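Local coordinates for synaptic vesicle membrane protein VAT-1 homolog-like (Homo sapiens, PDB 4A27), which probably acts as an oxidoreductase of the quinone oxidoreductase branch of the zinc-containing alcohol dehydrogenase family, at residues C40-D46 with G65-S69; S78-Y82 with V105-K110; P124-T129 with F278-N282; L140-V146 with V166-F172. All coordinates share one frame; numbering follows the deposited sequence.

From the N terminus, contact 1 comes first: strand 32-42 runs into helix 44-51, and the chain returns at 65-69 to pair with the end of that strand. Contact 2 opens after contact 1 has closed, fastening the loop after strand 67-75 to the turn and strand at 105-110; both lie in the GroES-like part of the chain. Contact 3 spans the longest interval, from helix 124-137 to the end of strand 274-278 and helix 280-285. Within that span falls contact 4, which closes the first beta-alpha-beta unit of the parallel sheet. Contacts 1 and 3 touch, through Glu67 OE2 and Met125 N, 2.9 Å apart; contact 4 stands clear of the others.

Contact 1 of 4, residues C40-D46 with G65-S69; sequences CGLNFID and GFECS
Asn43 turns its amide to Glu67, and ND2 donates to OE1 at 2.8 Å with the carboxylate oxygen close to the amide plane. OE1 is met on its anti side, out of the carboxylate plane, and it reaches this far because CG of Glu67 is anti to the backbone N (chi1 171°) and the chain beyond it is extended. Beneath that chain Gly41 is needed, since a CB there would collide with OE1. The strands meet here as an antiparallel pair: Gly41 N donates to Glu67 O at 3.0 Å, Cys40 faces Cys68 in a non-hydrogen-bonded pair, and a water donates to both Gly41 O and Glu67 O. Further along, Ile45 CG2 packs on Phe66 CE2 at 3.7 Å, while the Asp46 carboxylate lies alongside the same ring, the two planes 8° apart. Asp46 also positions the first shell, its OD2 accepting from Asn43 N at 2.7 Å to hold the turn into helix 44-51. Lys337 supplies the charge, in a salt bridge with Glu67 OE1 and a hydrogen bond to Asn43 OD1, and Met125 N donates to Glu67 OE2. A buried carboxylate alone would be costly; here each oxygen has a donor, and OE1 has two.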
loop_
_atom_site.group_PDB
_atom_site.type_symbol
_atom_site.label_atom_id
_atom_site.label_comp_id
_atom_site.label_asym_id
_atom_site.label_seq_id
_atom_site.Cartn_x
_atom_site.Cartn_y
_atom_site.Cartn_z
ATOM N N CYS A 40 26.071 -19.655 -5.315
ATOM C CA CYS A 40 25.783 -18.395 -4.700
ATOM C C CYS A 40 25.182 -17.428 -5.723
ATOM O O CYS A 40 25.646 -17.304 -6.891
ATOM C CB CYS A 40 27.098 -17.722 -4.187
ATOM S SG CYS A 40 28.385 -18.820 -3.492
ATOM N N GLY A 41 24.253 -16.635 -5.227
ATOM C CA GLY A 41 23.628 -15.573 -6.009
ATOM C C GLY A 41 24.484 -14.324 -6.067
ATOM O O GLY A 41 25.158 -13.961 -5.089
ATOM N N LEU A 42 24.551 -13.721 -7.238
ATOM C CA LEU A 42 25.153 -12.374 -7.384
ATOM C C LEU A 42 24.032 -11.355 -7.401
ATOM O O LEU A 42 23.077 -11.488 -8.186
ATOM C CB LEU A 42 25.944 -12.303 -8.669
ATOM C CG LEU A 42 27.445 -12.197 -8.504
ATOM C CD1 LEU A 42 28.112 -13.264 -9.302
ATOM C CD2 LEU A 42 27.866 -10.794 -8.940
ATOM N N ASN A 43 24.108 -10.382 -6.494
ATOM C CA ASN A 43 23.111 -9.349 -6.430
ATOM C C ASN A 43 23.745 -7.976 -6.548
ATOM O O ASN A 43 24.902 -7.765 -6.186
ATOM C CB ASN A 43 22.309 -9.477 -5.120
ATOM C CG ASN A 43 21.540 -10.789 -5.030
ATOM O OD1 ASN A 43 20.466 -10.907 -5.610
ATOM N ND2 ASN A 43 22.098 -11.798 -4.313
ATOM N N PHE A 44 22.957 -7.017 -7.008
ATOM C CA PHE A 44 23.441 -5.661 -7.157
ATOM C C PHE A 44 24.033 -5.092 -5.866
ATOM O O PHE A 44 25.027 -4.377 -5.909
ATOM C CB PHE A 44 22.330 -4.734 -7.634
ATOM C CG PHE A 44 22.847 -3.463 -8.215
ATOM C CD1 PHE A 44 23.305 -3.429 -9.537
ATOM C CD2 PHE A 44 22.915 -2.300 -7.438
ATOM C CE1 PHE A 44 23.811 -2.245 -10.087
ATOM C CE2 PHE A 44 23.413 -1.104 -7.981
ATOM C CZ PHE A 44 23.863 -1.076 -9.311
ATOM N N ILE A 45 23.411 -5.387 -4.729
ATOM C CA ILE A 45 23.945 -4.970 -3.442
ATOM C C ILE A 45 25.428 -5.392 -3.236
ATOM O O ILE A 45 26.225 -4.644 -2.616
ATOM C CB ILE A 45 23.028 -5.467 -2.285
ATOM C CG1 ILE A 45 23.418 -4.799 -0.954
ATOM C CG2 ILE A 45 23.108 -6.991 -2.146
ATOM C CD1 ILE A 45 23.110 -3.328 -0.885
ATOM N N ASP A 46 25.817 -6.553 -3.782
ATOM C CA ASP A 46 27.217 -7.009 -3.704
ATOM C C ASP A 46 28.173 -5.985 -4.340
ATOM O O ASP A 46 29.289 -5.766 -3.848
ATOM C CB ASP A 46 27.417 -8.426 -4.319
ATOM C CG ASP A 46 26.495 -9.500 -3.688
ATOM O OD1 ASP A 46 26.370 -9.547 -2.445
ATOM O OD2 ASP A 46 25.906 -10.331 -4.422
ATOM N N GLY A 65 28.395 -11.662 0.006
ATOM C CA GLY A 65 27.331 -12.510 -0.512
ATOM C C GLY A 65 26.258 -12.812 0.502
ATOM O O GLY A 65 26.558 -13.076 1.683
ATOM N N PHE A 66 25.013 -12.836 0.032
ATOM C CA PHE A 66 23.829 -12.954 0.896
ATOM C C PHE A 66 22.928 -14.163 0.609
ATOM O O PHE A 66 21.944 -14.385 1.315
ATOM C CB PHE A 66 22.990 -11.698 0.760
ATOM C CG PHE A 66 23.705 -10.473 1.209
ATOM C CD1 PHE A 66 23.885 -10.212 2.561
ATOM C CD2 PHE A 66 24.244 -9.604 0.299
ATOM C CE1 PHE A 66 24.577 -9.097 2.983
ATOM C CE2 PHE A 66 24.924 -8.482 0.716
ATOM C CZ PHE A 66 25.093 -8.235 2.067
ATOM N N GLU A 67 23.242 -14.916 -0.436
ATOM C CA GLU A 67 22.281 -15.895 -0.995
ATOM C C GLU A 67 23.090 -17.048 -1.493
ATOM O O GLU A 67 24.037 -16.841 -2.221
ATOM C CB GLU A 67 21.546 -15.212 -2.139
ATOM C CG GLU A 67 20.650 -16.037 -3.008
ATOM C CD GLU A 67 20.033 -15.164 -4.106
ATOM O OE1 GLU A 67 20.723 -14.266 -4.669
ATOM O OE2 GLU A 67 18.849 -15.356 -4.343
ATOM N N CYS A 68 22.742 -18.265 -1.095
ATOM C CA CYS A 68 23.449 -19.424 -1.533
ATOM C C CYS A 68 22.529 -20.632 -1.534
ATOM O O CYS A 68 21.399 -20.579 -1.031
ATOM C CB CYS A 68 24.656 -19.682 -0.618
ATOM S SG CYS A 68 24.178 -20.294 1.057
ATOM N N SER A 69 23.022 -21.726 -2.121
ATOM C CA SER A 69 22.347 -23.028 -2.010
ATOM C C SER A 69 23.410 -24.101 -1.806
ATOM O O SER A 69 24.573 -23.939 -2.179
ATOM C CB SER A 69 21.511 -23.338 -3.257
ATOM O OG SER A 69 22.353 -23.471 -4.409
HETATM O O HOH W 1 25.616 -14.847 -2.655
#

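Contact 2 of 4, residues S78-Y82 with V105-K110; sequences SVKGY and VEFVYK
Tyr82 lays its ring between Val105 and Lys110, with CE1 against Val105 CG2 at 3.2 Å, a tight approach, and CE2 near Lys110 CG at 3.7 Å. Its CG lies anti to its own carbonyl carbon (chi1 -64°), which sends the ring across to the strand, where the hydroxyl donates a weak hydrogen bond to Val108 O at 3.0 Å. Tyrosine suits the place because it joins an apolar ring, wide enough to touch both neighbours, to a polar end that can meet a backbone carbonyl. Val105 uses the branch opposite its backbone N, CG2, and the same methyl also meets Val79 CG1 at 3.9 Å, so one branched residue serves two partners. Beyond CG the Lys110 chain is extended and crosses the ring at a slant, CG and CE passing near CE2 and CD2, and NZ gives a weak hydrogen bond to Gly81 O at 3.0 Å. The ammonium lies too far from the ring for more than a slight cation-pi attraction. Gly81 has a positive phi of 95°, at which a side chain would run into the preceding carbonyl oxygen. A leucine in place of Tyr82 would probably leave Val108 O without its hydroxyl partner and Lys110 with less to pack against. Arg294, from helix 290-305, also donates to Val108 O, and Leu33 of strand 32-42 packs on Tyr82, Val105 and Val108. The arrangement belongs to the GroES-like domain of the medium-chain dehydrogenases, here fastening a connection between two strands to the margin of its beta-sheet.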
loop_
_atom_site.group_PDB
_atom_site.type_symbol
_atom_site.label_atom_id
_atom_site.label_comp_id
_atom_site.label_asym_id
_atom_site.label_seq_id
_atom_site.Cartn_x
_atom_site.Cartn_y
_atom_site.Cartn_z
ATOM N N SER A 78 20.255 -26.441 18.887
ATOM C CA SER A 78 18.798 -26.295 19.064
ATOM C C SER A 78 17.914 -26.865 17.914
ATOM O O SER A 78 16.709 -26.997 18.075
ATOM C CB SER A 78 18.443 -24.823 19.307
ATOM N N VAL A 79 18.523 -27.258 16.793
ATOM C CA VAL A 79 17.808 -27.431 15.505
ATOM C C VAL A 79 17.009 -28.731 15.232
ATOM O O VAL A 79 17.564 -29.837 15.239
ATOM C CB VAL A 79 18.820 -27.322 14.326
ATOM C CG1 VAL A 79 18.088 -27.316 12.983
ATOM C CG2 VAL A 79 19.700 -26.085 14.471
ATOM N N LYS A 80 15.732 -28.567 14.895
ATOM C CA LYS A 80 14.891 -29.673 14.426
ATOM C C LYS A 80 14.336 -29.383 13.026
ATOM O O LYS A 80 14.284 -28.228 12.577
ATOM C CB LYS A 80 13.752 -29.938 15.417
ATOM N N GLY A 81 13.932 -30.452 12.341
ATOM C CA GLY A 81 13.327 -30.365 11.009
ATOM C C GLY A 81 14.285 -30.553 9.840
ATOM O O GLY A 81 13.853 -30.542 8.679
ATOM N N TYR A 82 15.575 -30.733 10.131
ATOM C CA TYR A 82 16.575 -30.972 9.092
ATOM C C TYR A 82 17.410 -32.172 9.417
ATOM O O TYR A 82 17.579 -32.529 10.579
ATOM C CB TYR A 82 17.497 -29.770 8.920
ATOM C CG TYR A 82 16.781 -28.543 8.432
ATOM C CD1 TYR A 82 16.159 -27.683 9.338
ATOM C CD2 TYR A 82 16.704 -28.242 7.069
ATOM C CE1 TYR A 82 15.478 -26.550 8.903
ATOM C CE2 TYR A 82 16.004 -27.095 6.613
ATOM C CZ TYR A 82 15.411 -26.258 7.541
ATOM O OH TYR A 82 14.731 -25.143 7.150
ATOM N N VAL A 105 18.775 -21.151 11.394
ATOM C CA VAL A 105 17.846 -22.018 10.708
ATOM C C VAL A 105 16.602 -21.270 10.152
ATOM O O VAL A 105 15.978 -21.743 9.198
ATOM C CB VAL A 105 17.377 -23.174 11.645
ATOM C CG1 VAL A 105 16.416 -22.629 12.720
ATOM C CG2 VAL A 105 16.741 -24.312 10.859
ATOM N N GLU A 106 16.245 -20.113 10.723
ATOM C CA GLU A 106 15.076 -19.398 10.232
ATOM C C GLU A 106 15.290 -18.854 8.822
ATOM O O GLU A 106 14.313 -18.544 8.160
ATOM C CB GLU A 106 14.551 -18.305 11.188
ATOM C CG GLU A 106 15.502 -17.203 11.548
ATOM C CD GLU A 106 16.344 -17.517 12.775
ATOM O OE1 GLU A 106 16.466 -18.723 13.149
ATOM O OE2 GLU A 106 16.907 -16.549 13.343
ATOM N N PHE A 107 16.545 -18.787 8.362
ATOM C CA PHE A 107 16.851 -18.322 7.019
ATOM C C PHE A 107 17.127 -19.424 5.997
ATOM O O PHE A 107 17.639 -19.159 4.903
ATOM C CB PHE A 107 18.032 -17.374 7.068
ATOM C CG PHE A 107 17.856 -16.269 8.027
ATOM C CD1 PHE A 107 16.741 -15.430 7.953
ATOM C CD2 PHE A 107 18.792 -16.070 9.038
ATOM C CE1 PHE A 107 16.580 -14.384 8.851
ATOM C CE2 PHE A 107 18.642 -15.049 9.954
ATOM C CZ PHE A 107 17.543 -14.201 9.874
ATOM N N VAL A 108 16.765 -20.652 6.332
ATOM C CA VAL A 108 17.073 -21.791 5.487
ATOM C C VAL A 108 15.803 -22.442 5.000
ATOM O O VAL A 108 14.832 -22.546 5.744
ATOM C CB VAL A 108 17.942 -22.854 6.251
ATOM C CG1 VAL A 108 18.310 -23.986 5.320
ATOM C CG2 VAL A 108 19.186 -22.210 6.819
ATOM N N TYR A 109 15.811 -22.910 3.760
ATOM C CA TYR A 109 14.615 -23.476 3.163
ATOM C C TYR A 109 14.994 -24.670 2.358
ATOM O O TYR A 109 15.916 -24.626 1.560
ATOM C CB TYR A 109 13.887 -22.462 2.261
ATOM C CG TYR A 109 13.886 -21.089 2.845
ATOM C CD1 TYR A 109 12.907 -20.676 3.724
ATOM C CD2 TYR A 109 14.895 -20.196 2.527
ATOM C CE1 TYR A 109 12.941 -19.399 4.272
ATOM C CE2 TYR A 109 14.935 -18.955 3.069
ATOM C CZ TYR A 109 13.985 -18.557 3.965
ATOM O OH TYR A 109 14.026 -17.262 4.482
ATOM N N LYS A 110 14.270 -25.753 2.587
ATOM C CA LYS A 110 14.473 -26.987 1.868
ATOM C C LYS A 110 14.026 -26.791 0.459
ATOM O O LYS A 110 12.993 -26.188 0.223
ATOM C CB LYS A 110 13.611 -28.087 2.482
ATOM C CG LYS A 110 14.016 -28.473 3.879
ATOM C CD LYS A 110 13.267 -29.721 4.291
ATOM C CE LYS A 110 13.713 -30.245 5.632
ATOM N NZ LYS A 110 12.948 -31.475 5.991
#

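Contact 3 of 4, residues P124-T129 with F278-N282; sequences PMNFVT and FSLLN
The backbones approach most closely at Thr129 and Leu280, whose CA atoms are 6.4 Å apart where the first turn of helix 280-285 comes up against helix 124-137. That short helix directly follows strand 274-278, the last strand of the Rossmann-type parallel sheet within this chain, and Ser279 is its N-cap, accepting from Asn282 N. Leu280 does most of the filling: its CD2 packs against Val128 CG1 at 3.8 Å and also meets Thr129 OG1, the leucine and valine side chains crossing at about a right angle. Met125 is bent at chi2 and chi3, which brings SD to Leu281 CD2 at 3.9 Å. On the other flank, Thr129 CG2 lies 4.0 Å from Phe278 CE2, with CG2 opposite the backbone N (chi1 -65° for OG1). A serine here would probably lose the methyl's contact with Phe278 CE2 and open a gap beside that ring. At the strand end, Asn272 of the second subunit accepts from Ser279 N, placing the contact near the dimer interface. Threonine can face this apolar neighbourhood because its hydroxyl is satisfied within its own helix: OG1 donates to Met125 O at 2.7 Å, from the opposite face of that carbonyl to Thr129 N.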
loop_
_atom_site.group_PDB
_atom_site.type_symbol
_atom_site.label_atom_id
_atom_site.label_comp_id
_atom_site.label_asym_id
_atom_site.label_seq_id
_atom_site.Cartn_x
_atom_site.Cartn_y
_atom_site.Cartn_z
ATOM N N PRO A 124 15.711 -17.236 -4.004
ATOM C CA PRO A 124 15.233 -16.452 -2.847
ATOM C C PRO A 124 15.242 -14.935 -2.953
ATOM O O PRO A 124 14.214 -14.316 -2.744
ATOM C CB PRO A 124 16.167 -16.871 -1.686
ATOM C CG PRO A 124 17.132 -17.800 -2.240
ATOM C CD PRO A 124 17.023 -17.850 -3.718
ATOM N N MET A 125 16.372 -14.314 -3.256
ATOM C CA MET A 125 16.389 -12.855 -3.307
ATOM C C MET A 125 15.364 -12.329 -4.301
ATOM O O MET A 125 14.504 -11.515 -3.932
ATOM C CB MET A 125 17.777 -12.315 -3.633
ATOM C CG MET A 125 18.780 -12.407 -2.471
ATOM S SD MET A 125 18.483 -11.179 -1.169
ATOM C CE MET A 125 19.378 -9.802 -1.925
ATOM N N ASN A 126 15.469 -12.773 -5.561
ATOM C CA ASN A 126 14.653 -12.203 -6.616
ATOM C C ASN A 126 13.179 -12.502 -6.420
ATOM O O ASN A 126 12.331 -11.583 -6.550
ATOM C CB ASN A 126 15.107 -12.621 -8.010
ATOM C CG ASN A 126 16.481 -12.059 -8.398
ATOM O OD1 ASN A 126 16.988 -11.141 -7.778
ATOM N ND2 ASN A 126 17.076 -12.620 -9.434
ATOM N N PHE A 127 12.837 -13.754 -6.130
ATOM C CA PHE A 127 11.436 -14.113 -6.080
ATOM C C PHE A 127 10.739 -13.648 -4.797
ATOM O O PHE A 127 9.563 -13.258 -4.846
ATOM C CB PHE A 127 11.197 -15.598 -6.355
ATOM C CG PHE A 127 11.246 -15.935 -7.822
ATOM C CD1 PHE A 127 12.471 -16.090 -8.469
ATOM C CD2 PHE A 127 10.070 -16.049 -8.563
ATOM C CE1 PHE A 127 12.524 -16.346 -9.848
ATOM C CE2 PHE A 127 10.113 -16.317 -9.945
ATOM C CZ PHE A 127 11.356 -16.470 -10.575
ATOM N N VAL A 128 11.442 -13.641 -3.661
ATOM C CA VAL A 128 10.827 -13.133 -2.447
ATOM C C VAL A 128 10.610 -11.612 -2.619
ATOM O O VAL A 128 9.589 -11.084 -2.235
ATOM C CB VAL A 128 11.660 -13.457 -1.151
ATOM C CG1 VAL A 128 11.095 -12.772 0.033
ATOM C CG2 VAL A 128 11.709 -14.990 -0.876
ATOM N N THR A 129 11.565 -10.909 -3.206
ATOM C CA THR A 129 11.405 -9.470 -3.391
ATOM C C THR A 129 10.159 -9.190 -4.228
ATOM O O THR A 129 9.317 -8.366 -3.894
ATOM C CB THR A 129 12.669 -8.883 -4.054
ATOM O OG1 THR A 129 13.760 -9.043 -3.157
ATOM C CG2 THR A 129 12.515 -7.401 -4.436
ATOM N N PHE A 278 11.266 -0.716 -0.229
ATOM C CA PHE A 278 11.413 -2.101 0.155
ATOM C C PHE A 278 12.877 -2.602 0.120
ATOM O O PHE A 278 13.554 -2.454 -0.893
ATOM C CB PHE A 278 10.563 -2.997 -0.701
ATOM C CG PHE A 278 10.626 -4.436 -0.281
ATOM C CD1 PHE A 278 10.093 -4.833 0.949
ATOM C CD2 PHE A 278 11.292 -5.372 -1.055
ATOM C CE1 PHE A 278 10.179 -6.175 1.365
ATOM C CE2 PHE A 278 11.374 -6.706 -0.651
ATOM C CZ PHE A 278 10.821 -7.108 0.567
ATOM N N SER A 279 13.329 -3.176 1.243
ATOM C CA SER A 279 14.673 -3.774 1.408
ATOM C C SER A 279 14.517 -5.117 2.062
ATOM O O SER A 279 14.218 -5.197 3.264
ATOM C CB SER A 279 15.524 -2.914 2.328
ATOM O OG SER A 279 16.634 -3.682 2.801
ATOM N N LEU A 280 14.633 -6.189 1.287
ATOM C CA LEU A 280 14.482 -7.518 1.849
ATOM C C LEU A 280 15.532 -7.813 2.950
ATOM O O LEU A 280 15.216 -8.456 3.942
ATOM C CB LEU A 280 14.564 -8.578 0.747
ATOM C CG LEU A 280 14.481 -10.047 1.150
ATOM C CD1 LEU A 280 13.285 -10.279 2.098
ATOM C CD2 LEU A 280 14.377 -10.955 -0.133
ATOM N N LEU A 281 16.776 -7.424 2.728
ATOM C CA LEU A 281 17.844 -7.740 3.677
ATOM C C LEU A 281 17.554 -7.140 5.048
ATOM O O LEU A 281 17.664 -7.840 6.067
ATOM C CB LEU A 281 19.224 -7.316 3.155
ATOM C CG LEU A 281 19.675 -8.206 1.990
ATOM C CD1 LEU A 281 20.986 -7.760 1.512
ATOM C CD2 LEU A 281 19.733 -9.729 2.284
ATOM N N ASN A 282 17.129 -5.885 5.069
ATOM C CA ASN A 282 16.730 -5.240 6.324
ATOM C C ASN A 282 15.567 -5.910 7.002
ATOM O O ASN A 282 15.561 -6.024 8.229
ATOM C CB ASN A 282 16.360 -3.788 6.109
ATOM C CG ASN A 282 17.551 -2.928 5.834
ATOM O OD1 ASN A 282 18.699 -3.389 5.886
ATOM N ND2 ASN A 282 17.293 -1.672 5.499
#

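Contact 4 of 4, residues L140-V146 with V166-F172; sequences LREGMSV and VPNVTVF. With EDO (1,2-ethanediol), chain C.
Segments 140-146 and 166-172 run parallel where strands 145-148 and 170-175 begin, Ser145 pairing with Thr170 and Val146 with Val171. Thr170 N donates to Met144 O at 3.0 Å, Val146 N to Thr170 O at 2.9 Å and Phe172 N to Val146 O at 2.8 Å, the last almost straight at 175°. Before the strands, a type II turn from Arg141 to Met144 places Gly143, with its positive phi, so that its N donates to Pro167 O at 3.3 Å. Glu142 lays its aliphatic part over the proline, CG touching CD of Pro167 at 3.6 Å. Beneath the turn Leu140 and Val169 meet end-on, CD1 to CG1 at 4.0 Å; Leu140 gets there with CG opposite its backbone N (chi1 179°). Val146 CG2 meets the same branch, so CG1 of Val169 is shared by a leucine and a valine, apolar residues suited to packing here. The Phe172 ring turns its edge to Val146 O and Ser145 CB. Arg141 NH2 makes a weak bond to an ethanediol, probably from the crystallisation liquor, while NE bonds Asn139 O and NH1 forms a salt bridge with Glu136 of the second subunit. The pairing closes a beta-alpha-beta crossover: helix 154-163 links the strands and sets Cys163 on Leu140, Val146, Val169 and Val171, while strand 209-215 flanks strand 145-148 and Phe135 of helix 124-137 covers Leu140 and Val166.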
loop_
_atom_site.group_PDB
_atom_site.type_symbol
_atom_site.label_atom_id
_atom_site.label_comp_id
_atom_site.label_asym_id
_atom_site.label_seq_id
_atom_site.Cartn_x
_atom_site.Cartn_y
_atom_site.Cartn_z
ATOM N N LEU A 140 -1.627 -6.639 -5.530
ATOM C CA LEU A 140 -1.961 -6.951 -6.915
ATOM C C LEU A 140 -3.160 -7.868 -7.021
ATOM O O LEU A 140 -3.174 -8.922 -6.403
ATOM C CB LEU A 140 -0.778 -7.610 -7.647
ATOM C CG LEU A 140 -1.015 -7.999 -9.107
ATOM C CD1 LEU A 140 -1.253 -6.744 -10.024
ATOM C CD2 LEU A 140 0.162 -8.847 -9.591
ATOM N N ARG A 141 -4.136 -7.451 -7.823
ATOM C CA ARG A 141 -5.407 -8.213 -8.057
ATOM C C ARG A 141 -5.767 -8.201 -9.543
ATOM O O ARG A 141 -5.192 -7.436 -10.319
ATOM C CB ARG A 141 -6.611 -7.590 -7.260
ATOM C CG ARG A 141 -6.607 -7.910 -5.744
ATOM C CD ARG A 141 -7.339 -6.801 -4.915
ATOM N NE ARG A 141 -6.504 -5.612 -4.813
ATOM C CZ ARG A 141 -6.905 -4.408 -4.429
ATOM N NH1 ARG A 141 -8.164 -4.191 -4.086
ATOM N NH2 ARG A 141 -6.022 -3.420 -4.383
ATOM N N GLU A 142 -6.764 -9.027 -9.902
ATOM C CA GLU A 142 -7.280 -9.179 -11.254
ATOM C C GLU A 142 -7.524 -7.876 -11.963
ATOM O O GLU A 142 -8.092 -6.980 -11.385
ATOM C CB GLU A 142 -8.610 -9.965 -11.256
ATOM C CG GLU A 142 -8.468 -11.467 -11.342
ATOM C CD GLU A 142 -9.790 -12.195 -11.664
ATOM O OE1 GLU A 142 -10.490 -11.817 -12.641
ATOM O OE2 GLU A 142 -10.129 -13.153 -10.923
ATOM N N GLY A 143 -7.093 -7.783 -13.229
ATOM C CA GLY A 143 -7.356 -6.602 -14.052
ATOM C C GLY A 143 -6.400 -5.430 -13.878
ATOM O O GLY A 143 -6.519 -4.414 -14.555
ATOM N N MET A 144 -5.437 -5.534 -12.982
ATOM C CA MET A 144 -4.556 -4.394 -12.735
ATOM C C MET A 144 -3.426 -4.338 -13.731
ATOM O O MET A 144 -3.211 -5.255 -14.493
ATOM C CB MET A 144 -3.986 -4.488 -11.322
ATOM C CG MET A 144 -5.059 -4.281 -10.304
ATOM S SD MET A 144 -4.507 -4.280 -8.599
ATOM C CE MET A 144 -3.066 -3.312 -8.735
ATOM N N SER A 145 -2.668 -3.249 -13.697
ATOM C CA SER A 145 -1.542 -3.137 -14.553
ATOM C C SER A 145 -0.301 -2.700 -13.770
ATOM O O SER A 145 -0.385 -1.999 -12.753
ATOM C CB SER A 145 -1.886 -2.189 -15.705
ATOM O OG SER A 145 -1.673 -0.847 -15.318
ATOM N N VAL A 146 0.847 -3.174 -14.236
ATOM C CA VAL A 146 2.111 -3.024 -13.561
ATOM C C VAL A 146 3.176 -2.546 -14.540
ATOM O O VAL A 146 3.280 -3.064 -15.653
ATOM C CB VAL A 146 2.602 -4.361 -12.980
ATOM C CG1 VAL A 146 3.924 -4.123 -12.216
ATOM C CG2 VAL A 146 1.534 -5.008 -12.077
ATOM N N VAL A 166 -1.864 -14.227 -11.657
ATOM C CA VAL A 166 -3.066 -13.488 -11.334
ATOM C C VAL A 166 -3.794 -13.129 -12.646
ATOM O O VAL A 166 -3.185 -12.588 -13.551
ATOM C CB VAL A 166 -2.728 -12.188 -10.607
ATOM C CG1 VAL A 166 -4.039 -11.343 -10.362
ATOM C CG2 VAL A 166 -2.001 -12.488 -9.294
ATOM N N PRO A 167 -5.107 -13.411 -12.752
ATOM C CA PRO A 167 -5.771 -13.212 -14.060
ATOM C C PRO A 167 -5.824 -11.768 -14.582
ATOM O O PRO A 167 -5.996 -10.808 -13.816
ATOM C CB PRO A 167 -7.191 -13.728 -13.820
ATOM C CG PRO A 167 -7.129 -14.547 -12.574
ATOM C CD PRO A 167 -6.003 -14.016 -11.758
ATOM N N ASN A 168 -5.620 -11.638 -15.891
ATOM C CA ASN A 168 -5.814 -10.402 -16.626
ATOM C C ASN A 168 -4.957 -9.272 -16.074
ATOM O O ASN A 168 -5.426 -8.144 -15.900
ATOM C CB ASN A 168 -7.303 -9.989 -16.651
ATOM C CG ASN A 168 -8.222 -11.148 -16.998
ATOM O OD1 ASN A 168 -8.107 -11.737 -18.065
ATOM N ND2 ASN A 168 -9.114 -11.499 -16.080
ATOM N N VAL A 169 -3.685 -9.555 -15.825
ATOM C CA VAL A 169 -2.792 -8.496 -15.372
ATOM C C VAL A 169 -1.951 -8.077 -16.514
ATOM O O VAL A 169 -1.321 -8.916 -17.141
ATOM C CB VAL A 169 -1.980 -8.949 -14.154
ATOM C CG1 VAL A 169 -0.852 -7.970 -13.793
ATOM C CG2 VAL A 169 -2.957 -9.027 -12.976
ATOM N N THR A 170 -1.909 -6.767 -16.780
ATOM C CA THR A 170 -1.121 -6.245 -17.889
ATOM C C THR A 170 0.219 -5.736 -17.386
ATOM O O THR A 170 0.275 -4.830 -16.557
ATOM C CB THR A 170 -1.893 -5.122 -18.625
ATOM O OG1 THR A 170 -3.138 -5.642 -19.069
ATOM C CG2 THR A 170 -1.139 -4.591 -19.817
ATOM N N VAL A 171 1.291 -6.333 -17.892
ATOM C CA VAL A 171 2.642 -6.020 -17.455
ATOM C C VAL A 171 3.337 -5.237 -18.556
ATOM O O VAL A 171 3.442 -5.689 -19.707
ATOM C CB VAL A 171 3.431 -7.311 -17.133
ATOM C CG1 VAL A 171 4.859 -7.000 -16.585
ATOM C CG2 VAL A 171 2.608 -8.258 -16.158
ATOM N N PHE A 172 3.784 -4.063 -18.190
ATOM C CA PHE A 172 4.571 -3.208 -19.037
ATOM C C PHE A 172 6.000 -3.334 -18.545
ATOM O O PHE A 172 6.248 -3.242 -17.328
ATOM C CB PHE A 172 4.097 -1.763 -18.890
ATOM C CG PHE A 172 2.695 -1.507 -19.423
ATOM C CD1 PHE A 172 2.503 -1.205 -20.760
ATOM C CD2 PHE A 172 1.586 -1.578 -18.610
ATOM C CE1 PHE A 172 1.224 -0.959 -21.255
ATOM C CE2 PHE A 172 0.312 -1.337 -19.086
ATOM C CZ PHE A 172 0.132 -1.027 -20.434
HETATM C C1 EDO C . -2.650 -0.737 -5.977
HETATM O O1 EDO C . -2.096 0.542 -5.612
HETATM C C2 EDO C . -1.919 -1.828 -5.227
HETATM O O2 EDO C . -2.796 -2.638 -4.421
#